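Local coordinates for protein putative agmatinase (Clostridium difficile, PDB 3LHL) that probably hydrolyses agmatine to putrescine and urea, as a manganese-dependent member of the arginase family, at residues H98-H109 with H137-V148. Sequence-based numbering, arbitrary orientation.
Sequences HLVTLPAFKAVH and HATVIKRIWDIV. With MN (manganese (II) ion), chain B.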
ATOM      1  N   HIS A  98       1.666  -6.973   4.704  1.00 15.97           N
ATOM      2  CA  HIS A  98       2.268  -5.648   4.702  1.00 15.31           C
ATOM      3  C   HIS A  98       3.795  -5.613   4.785  1.00 14.09           C
ATOM      4  O   HIS A  98       4.410  -4.603   4.469  1.00 13.87           O
ATOM      5  CB  HIS A  98       1.658  -4.814   5.829  1.00 13.08           C
ATOM      6  CG  HIS A  98       1.516  -3.363   5.493  1.00 12.86           C
ATOM      7  ND1 HIS A  98       0.721  -2.504   6.219  1.00 12.28           N
ATOM      8  CD2 HIS A  98       2.071  -2.620   4.507  1.00 11.86           C
ATOM      9  CE1 HIS A  98       0.788  -1.295   5.693  1.00  9.83           C
ATOM     10  NE2 HIS A  98       1.600  -1.338   4.654  1.00 12.04           N
ATOM     11  N   LEU A  99       4.418  -6.712   5.187  1.00 16.30           N
ATOM     12  CA  LEU A  99       5.874  -6.707   5.290  1.00 17.04           C
ATOM     13  C   LEU A  99       6.566  -6.464   3.943  1.00 16.76           C
ATOM     14  O   LEU A  99       7.657  -5.898   3.909  1.00 17.49           O
ATOM     15  CB  LEU A  99       6.375  -8.015   5.912  1.00 17.29           C
ATOM     16  CG  LEU A  99       7.880  -8.093   6.202  1.00 20.17           C
ATOM     17  CD1 LEU A  99       8.322  -6.941   7.101  1.00 16.73           C
ATOM     18  CD2 LEU A  99       8.188  -9.426   6.860  1.00 20.20           C
ATOM     19  N   VAL A 100       5.931  -6.867   2.839  1.00 14.13           N
ATOM     20  CA  VAL A 100       6.527  -6.679   1.513  1.00 14.78           C
ATOM     21  C   VAL A 100       6.874  -5.216   1.243  1.00 16.82           C
ATOM     22  O   VAL A 100       7.709  -4.912   0.393  1.00 16.36           O
ATOM     23  CB  VAL A 100       5.593  -7.171   0.363  1.00 14.11           C
ATOM     24  CG1 VAL A 100       5.225  -8.634   0.572  1.00 12.54           C
ATOM     25  CG2 VAL A 100       4.355  -6.300   0.278  1.00  9.66           C
ATOM     26  N   THR A 101       6.219  -4.318   1.969  1.00 16.67           N
ATOM     27  CA  THR A 101       6.450  -2.891   1.826  1.00 17.62           C
ATOM     28  C   THR A 101       7.847  -2.452   2.297  1.00 18.56           C
ATOM     29  O   THR A 101       8.413  -1.498   1.761  1.00 17.92           O
ATOM     30  CB  THR A 101       5.381  -2.098   2.615  1.00 18.21           C
ATOM     31  OG1 THR A 101       4.101  -2.293   2.000  1.00 22.20           O
ATOM     32  CG2 THR A 101       5.710  -0.610   2.643  1.00 18.36           C
ATOM     33  N   LEU A 102       8.407  -3.150   3.282  1.00 16.20           N
ATOM     34  CA  LEU A 102       9.718  -2.772   3.811  1.00 16.50           C
ATOM     35  C   LEU A 102      10.823  -2.773   2.754  1.00 16.74           C
ATOM     36  O   LEU A 102      11.459  -1.745   2.526  1.00 17.19           O
ATOM     37  CB  LEU A 102      10.096  -3.671   4.997  1.00 13.56           C
ATOM     38  CG  LEU A 102      11.462  -3.466   5.667  1.00 14.77           C
ATOM     39  CD1 LEU A 102      11.698  -1.984   5.993  1.00 15.12           C
ATOM     40  CD2 LEU A 102      11.515  -4.310   6.935  1.00 12.95           C
ATOM     41  N   PRO A 103      11.067  -3.921   2.095  1.00 16.49           N
ATOM     42  CA  PRO A 103      12.119  -3.949   1.073  1.00 16.52           C
ATOM     43  C   PRO A 103      11.818  -3.028  -0.106  1.00 17.23           C
ATOM     44  O   PRO A 103      12.725  -2.422  -0.675  1.00 16.44           O
ATOM     45  CB  PRO A 103      12.174  -5.422   0.666  1.00 17.13           C
ATOM     46  CG  PRO A 103      10.789  -5.919   0.949  1.00 15.50           C
ATOM     47  CD  PRO A 103      10.476  -5.259   2.273  1.00 16.90           C
ATOM     48  N   ALA A 104      10.541  -2.922  -0.462  1.00 17.21           N
ATOM     49  CA  ALA A 104      10.127  -2.074  -1.571  1.00 17.48           C
ATOM     50  C   ALA A 104      10.461  -0.631  -1.239  1.00 18.45           C
ATOM     51  O   ALA A 104      11.039   0.095  -2.055  1.00 17.98           O
ATOM     52  CB  ALA A 104       8.632  -2.223  -1.814  1.00 16.69           C
ATOM     53  N   PHE A 105      10.088  -0.220  -0.032  1.00 19.52           N
ATOM     54  CA  PHE A 105      10.349   1.133   0.418  1.00 18.43           C
ATOM     55  C   PHE A 105      11.845   1.391   0.402  1.00 18.98           C
ATOM     56  O   PHE A 105      12.294   2.441  -0.054  1.00 18.62           O
ATOM     57  CB  PHE A 105       9.829   1.356   1.838  1.00 18.55           C
ATOM     58  CG  PHE A 105      10.243   2.675   2.411  1.00 19.44           C
ATOM     59  CD1 PHE A 105       9.687   3.859   1.929  1.00 18.55           C
ATOM     60  CD2 PHE A 105      11.259   2.744   3.362  1.00 15.51           C
ATOM     61  CE1 PHE A 105      10.146   5.095   2.381  1.00 20.66           C
ATOM     62  CE2 PHE A 105      11.725   3.968   3.822  1.00 17.04           C
ATOM     63  CZ  PHE A 105      11.171   5.149   3.331  1.00 18.96           C
ATOM     64  N   LYS A 106      12.617   0.431   0.900  1.00 18.32           N
ATOM     65  CA  LYS A 106      14.064   0.598   0.930  1.00 20.35           C
ATOM     66  C   LYS A 106      14.627   0.879  -0.456  1.00 20.09           C
ATOM     67  O   LYS A 106      15.429   1.795  -0.630  1.00 20.84           O
ATOM     68  CB  LYS A 106      14.740  -0.637   1.534  1.00 20.09           C
ATOM     69  CG  LYS A 106      14.630  -0.699   3.055  1.00 23.75           C
ATOM     70  CD  LYS A 106      15.292  -1.942   3.626  1.00 25.21           C
ATOM     71  CE  LYS A 106      15.167  -1.977   5.139  1.00 25.61           C
ATOM     72  NZ  LYS A 106      15.826  -3.172   5.733  1.00 25.63           N
ATOM     73  N   ALA A 107      14.197   0.097  -1.441  1.00 19.16           N
ATOM     74  CA  ALA A 107      14.671   0.273  -2.806  1.00 20.00           C
ATOM     75  C   ALA A 107      14.352   1.687  -3.298  1.00 19.29           C
ATOM     76  O   ALA A 107      15.139   2.291  -4.023  1.00 18.22           O
ATOM     77  CB  ALA A 107      14.032  -0.771  -3.727  1.00 18.97           C
ATOM     78  N   VAL A 108      13.196   2.210  -2.900  1.00 18.28           N
ATOM     79  CA  VAL A 108      12.797   3.550  -3.308  1.00 17.88           C
ATOM     80  C   VAL A 108      13.597   4.593  -2.527  1.00 19.56           C
ATOM     81  O   VAL A 108      14.094   5.568  -3.099  1.00 19.93           O
ATOM     82  CB  VAL A 108      11.286   3.790  -3.061  1.00 19.05           C
ATOM     83  CG1 VAL A 108      10.911   5.207  -3.472  1.00 14.98           C
ATOM     84  CG2 VAL A 108      10.455   2.775  -3.846  1.00 16.71           C
ATOM     85  N   HIS A 109      13.730   4.374  -1.222  1.00 18.71           N
ATOM     86  CA  HIS A 109      14.461   5.294  -0.360  1.00 19.30           C
ATOM     87  C   HIS A 109      15.929   5.418  -0.768  1.00 19.57           C
ATOM     88  O   HIS A 109      16.546   6.460  -0.563  1.00 20.06           O
ATOM     89  CB  HIS A 109      14.347   4.845   1.103  1.00 16.92           C
ATOM     90  CG  HIS A 109      15.073   5.734   2.065  1.00 16.91           C
ATOM     91  ND1 HIS A 109      16.279   5.387   2.637  1.00 15.51           N
ATOM     92  CD2 HIS A 109      14.785   6.976   2.522  1.00 14.87           C
ATOM     93  CE1 HIS A 109      16.704   6.378   3.399  1.00 14.56           C
ATOM     94  NE2 HIS A 109      15.817   7.355   3.346  1.00 14.00           N
ATOM     95  N   HIS A 137       4.325  -8.195   9.483  1.00 19.25           N
ATOM     96  CA  HIS A 137       3.397  -7.264   8.856  1.00 18.26           C
ATOM     97  C   HIS A 137       2.961  -6.217   9.885  1.00 17.25           C
ATOM     98  O   HIS A 137       2.602  -5.095   9.528  1.00 16.33           O
ATOM     99  CB  HIS A 137       2.162  -8.006   8.319  1.00 17.00           C
ATOM    100  CG  HIS A 137       1.448  -8.833   9.345  1.00 16.64           C
ATOM    101  ND1 HIS A 137       1.809 -10.132   9.639  1.00 19.06           N
ATOM    102  CD2 HIS A 137       0.385  -8.552  10.137  1.00 16.22           C
ATOM    103  CE1 HIS A 137       0.998 -10.616  10.565  1.00 17.16           C
ATOM    104  NE2 HIS A 137       0.126  -9.678  10.886  1.00 17.12           N
ATOM    105  N   ALA A 138       3.021  -6.592  11.163  1.00 16.91           N
ATOM    106  CA  ALA A 138       2.607  -5.719  12.265  1.00 16.85           C
ATOM    107  C   ALA A 138       3.672  -4.757  12.796  1.00 18.59           C
ATOM    108  O   ALA A 138       3.394  -3.957  13.697  1.00 17.07           O
ATOM    109  CB  ALA A 138       2.081  -6.570  13.416  1.00 15.36           C
ATOM    110  N   THR A 139       4.882  -4.827  12.249  1.00 18.34           N
ATOM    111  CA  THR A 139       5.960  -3.951  12.696  1.00 17.41           C
ATOM    112  C   THR A 139       6.529  -3.154  11.531  1.00 18.11           C
ATOM    113  O   THR A 139       7.474  -2.388  11.709  1.00 19.21           O
ATOM    114  CB  THR A 139       7.131  -4.756  13.296  1.00 16.89           C
ATOM    115  OG1 THR A 139       7.786  -5.473  12.242  1.00 16.35           O
ATOM    116  CG2 THR A 139       6.636  -5.757  14.349  1.00 13.51           C
ATOM    117  N   VAL A 140       5.955  -3.327  10.345  1.00 16.97           N
ATOM    118  CA  VAL A 140       6.466  -2.659   9.152  1.00 17.01           C
ATOM    119  C   VAL A 140       6.705  -1.148   9.264  1.00 18.08           C
ATOM    120  O   VAL A 140       7.746  -0.656   8.825  1.00 18.18           O
ATOM    121  CB  VAL A 140       5.564  -2.955   7.909  1.00 17.23           C
ATOM    122  CG1 VAL A 140       4.209  -2.256   8.041  1.00 15.76           C
ATOM    123  CG2 VAL A 140       6.283  -2.522   6.637  1.00 16.22           C
ATOM    124  N   ILE A 141       5.773  -0.410   9.854  1.00 16.35           N
ATOM    125  CA  ILE A 141       5.962   1.030   9.963  1.00 18.15           C
ATOM    126  C   ILE A 141       7.063   1.388  10.952  1.00 18.32           C
ATOM    127  O   ILE A 141       7.747   2.399  10.784  1.00 19.29           O
ATOM    128  CB  ILE A 141       4.643   1.747  10.353  1.00 19.20           C
ATOM    129  CG1 ILE A 141       3.585   1.481   9.279  1.00 18.26           C
ATOM    130  CG2 ILE A 141       4.869   3.257  10.471  1.00 18.81           C
ATOM    131  CD1 ILE A 141       4.018   1.885   7.881  1.00 19.58           C
ATOM    132  N   LYS A 142       7.240   0.563  11.981  1.00 19.68           N
ATOM    133  CA  LYS A 142       8.290   0.813  12.960  1.00 18.18           C
ATOM    134  C   LYS A 142       9.622   0.624  12.238  1.00 17.81           C
ATOM    135  O   LYS A 142      10.557   1.401  12.425  1.00 17.20           O
ATOM    136  CB  LYS A 142       8.178  -0.165  14.131  1.00 18.62           C
ATOM    137  CG  LYS A 142       9.204   0.063  15.234  1.00 18.96           C
ATOM    138  CD  LYS A 142       9.053   1.445  15.864  1.00 20.89           C
ATOM    139  CE  LYS A 142      10.179   1.735  16.843  1.00 21.37           C
ATOM    140  NZ  LYS A 142      10.227   0.750  17.961  1.00 24.14           N
ATOM    141  N   ARG A 143       9.698  -0.408  11.402  1.00 18.43           N
ATOM    142  CA  ARG A 143      10.914  -0.672  10.638  1.00 20.80           C
ATOM    143  C   ARG A 143      11.226   0.519   9.745  1.00 20.48           C
ATOM    144  O   ARG A 143      12.376   0.944   9.642  1.00 19.92           O
ATOM    145  CB  ARG A 143      10.752  -1.919   9.767  1.00 21.13           C
ATOM    146  CG  ARG A 143      10.745  -3.205  10.556  1.00 24.11           C
ATOM    147  CD  ARG A 143      11.991  -3.296  11.427  1.00 25.22           C
ATOM    148  NE  ARG A 143      11.642  -3.885  12.709  1.00 31.77           N
ATOM    149  CZ  ARG A 143      11.792  -3.282  13.881  1.00 31.81           C
ATOM    150  NH1 ARG A 143      12.301  -2.060  13.951  1.00 29.82           N
ATOM    151  NH2 ARG A 143      11.401  -3.902  14.982  1.00 34.66           N
ATOM    152  N   ILE A 144      10.192   1.055   9.103  1.00 18.45           N
ATOM    153  CA  ILE A 144      10.365   2.199   8.225  1.00 20.07           C
ATOM    154  C   ILE A 144      10.752   3.449   9.007  1.00 19.23           C
ATOM    155  O   ILE A 144      11.551   4.251   8.537  1.00 19.84           O
ATOM    156  CB  ILE A 144       9.088   2.462   7.403  1.00 20.12           C
ATOM    157  CG1 ILE A 144       8.899   1.316   6.396  1.00 18.59           C
ATOM    158  CG2 ILE A 144       9.175   3.827   6.717  1.00 17.09           C
ATOM    159  CD1 ILE A 144       7.643   1.409   5.547  1.00 17.71           C
ATOM    160  N   TRP A 145      10.198   3.611  10.202  1.00 19.82           N
ATOM    161  CA  TRP A 145      10.537   4.767  11.016  1.00 20.16           C
ATOM    162  C   TRP A 145      12.024   4.717  11.388  1.00 20.57           C
ATOM    163  O   TRP A 145      12.677   5.755  11.503  1.00 20.32           O
ATOM    164  CB  TRP A 145       9.697   4.803  12.291  1.00 21.23           C
ATOM    165  CG  TRP A 145      10.074   5.938  13.191  1.00 21.38           C
ATOM    166  CD1 TRP A 145       9.712   7.250  13.058  1.00 21.99           C
ATOM    167  CD2 TRP A 145      10.942   5.872  14.330  1.00 20.20           C
ATOM    168  NE1 TRP A 145      10.304   8.008  14.046  1.00 21.04           N
ATOM    169  CE2 TRP A 145      11.064   7.187  14.840  1.00 20.89           C
ATOM    170  CE3 TRP A 145      11.630   4.830  14.969  1.00 19.90           C
ATOM    171  CZ2 TRP A 145      11.849   7.487  15.962  1.00 21.03           C
ATOM    172  CZ3 TRP A 145      12.410   5.126  16.084  1.00 19.97           C
ATOM    173  CH2 TRP A 145      12.513   6.448  16.569  1.00 21.16           C
ATOM    174  N   ASP A 146      12.552   3.510  11.582  1.00 18.88           N
ATOM    175  CA  ASP A 146      13.964   3.361  11.913  1.00 19.41           C
ATOM    176  C   ASP A 146      14.815   3.893  10.763  1.00 20.12           C
ATOM    177  O   ASP A 146      15.981   4.233  10.952  1.00 20.34           O
ATOM    178  CB  ASP A 146      14.333   1.892  12.159  1.00 18.11           C
ATOM    179  CG  ASP A 146      13.872   1.390  13.507  1.00 19.61           C
ATOM    180  OD1 ASP A 146      13.762   2.204  14.445  1.00 20.71           O
ATOM    181  OD2 ASP A 146      13.634   0.172  13.638  1.00 22.24           O
ATOM    182  N   ILE A 147      14.229   3.964   9.575  1.00 18.78           N
ATOM    183  CA  ILE A 147      14.959   4.451   8.413  1.00 20.95           C
ATOM    184  C   ILE A 147      14.820   5.955   8.170  1.00 21.56           C
ATOM    185  O   ILE A 147      15.807   6.625   7.878  1.00 24.30           O
ATOM    186  CB  ILE A 147      14.523   3.707   7.130  1.00 19.12           C
ATOM    187  CG1 ILE A 147      14.812   2.212   7.270  1.00 19.39           C
ATOM    188  CG2 ILE A 147      15.256   4.270   5.923  1.00 17.78           C
ATOM    189  CD1 ILE A 147      14.320   1.382   6.098  1.00 20.05           C
ATOM    190  N   VAL A 148      13.606   6.487   8.298  1.00 21.61           N
ATOM    191  CA  VAL A 148      13.368   7.907   8.040  1.00 19.61           C
ATOM    192  C   VAL A 148      13.280   8.813   9.258  1.00 20.38           C
ATOM    193  O   VAL A 148      13.516  10.018   9.152  1.00 20.75           O
ATOM    194  CB  VAL A 148      12.078   8.110   7.211  1.00 20.02           C
ATOM    195  CG1 VAL A 148      12.188   7.362   5.884  1.00 18.60           C
ATOM    196  CG2 VAL A 148      10.863   7.632   8.006  1.00 15.15           C
TER
HETATM  197 MN    MN B 301      -0.739  -3.013   7.816  1.00 18.22          MN
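Val140 meets the imidazole of His98 over one face: its CG1 stands 4.0 Å from the centroid of the His98 ring, only 14° off the ring normal, while its CG2 packs against the carbonyl O of His98 and, less closely, the backbone N of Leu102. An apolar methyl thus lies on the face of a metal-binding imidazole. His98 ND1 binds a manganese ion at 2.2 Å, a site completed by Asp121, Asp125 and Asp202, and NE2 is hydrogen-bonded to Thr200; with both nitrogens gripped, the ring's rotation would be held. Close by, His137 turns its ring away from the contact, and it is its CB that packs beside the backbone N of His98.

In the middle of the contact the packing is apolar and interlocked. Leu102 is a knob among Val140, Arg143, Ile144 and Ile147, with CD2 3.8 Å from Arg143 CB. Phe105, its CG anti to the backbone N (chi1 172°), reaches toward helix 140-148: Ile144 CG2 lies over one ring face, and Val148 CG1 approaches the edge at 3.5 Å from Phe105 CZ. Both helices flank the parallel sheet of the arginase fold, running side by side in nearly the same direction (22°), their axes over these segments coming within 9.9 Å; the connection between them includes strand 115-120, whose Ile115 and Val117 touch Phe105.

Whereas Leu102 and Phe105 are buried, the solvent side is built from partly exposed Ile147 and His109 and exposed Lys106. Ile147 is the reciprocal knob, set among Leu102, Phe105, Lys106 and His109; its CG2 lies over the His109 ring, 3.8 Å from the centroid, and its CD1 rests 3.6 Å from Lys106 CE, crossing that extended chain at about a right angle. Arg143 contributes just the base of its bent side chain, while its guanidinium leads away to salt bridges with Asp146 and Glu128.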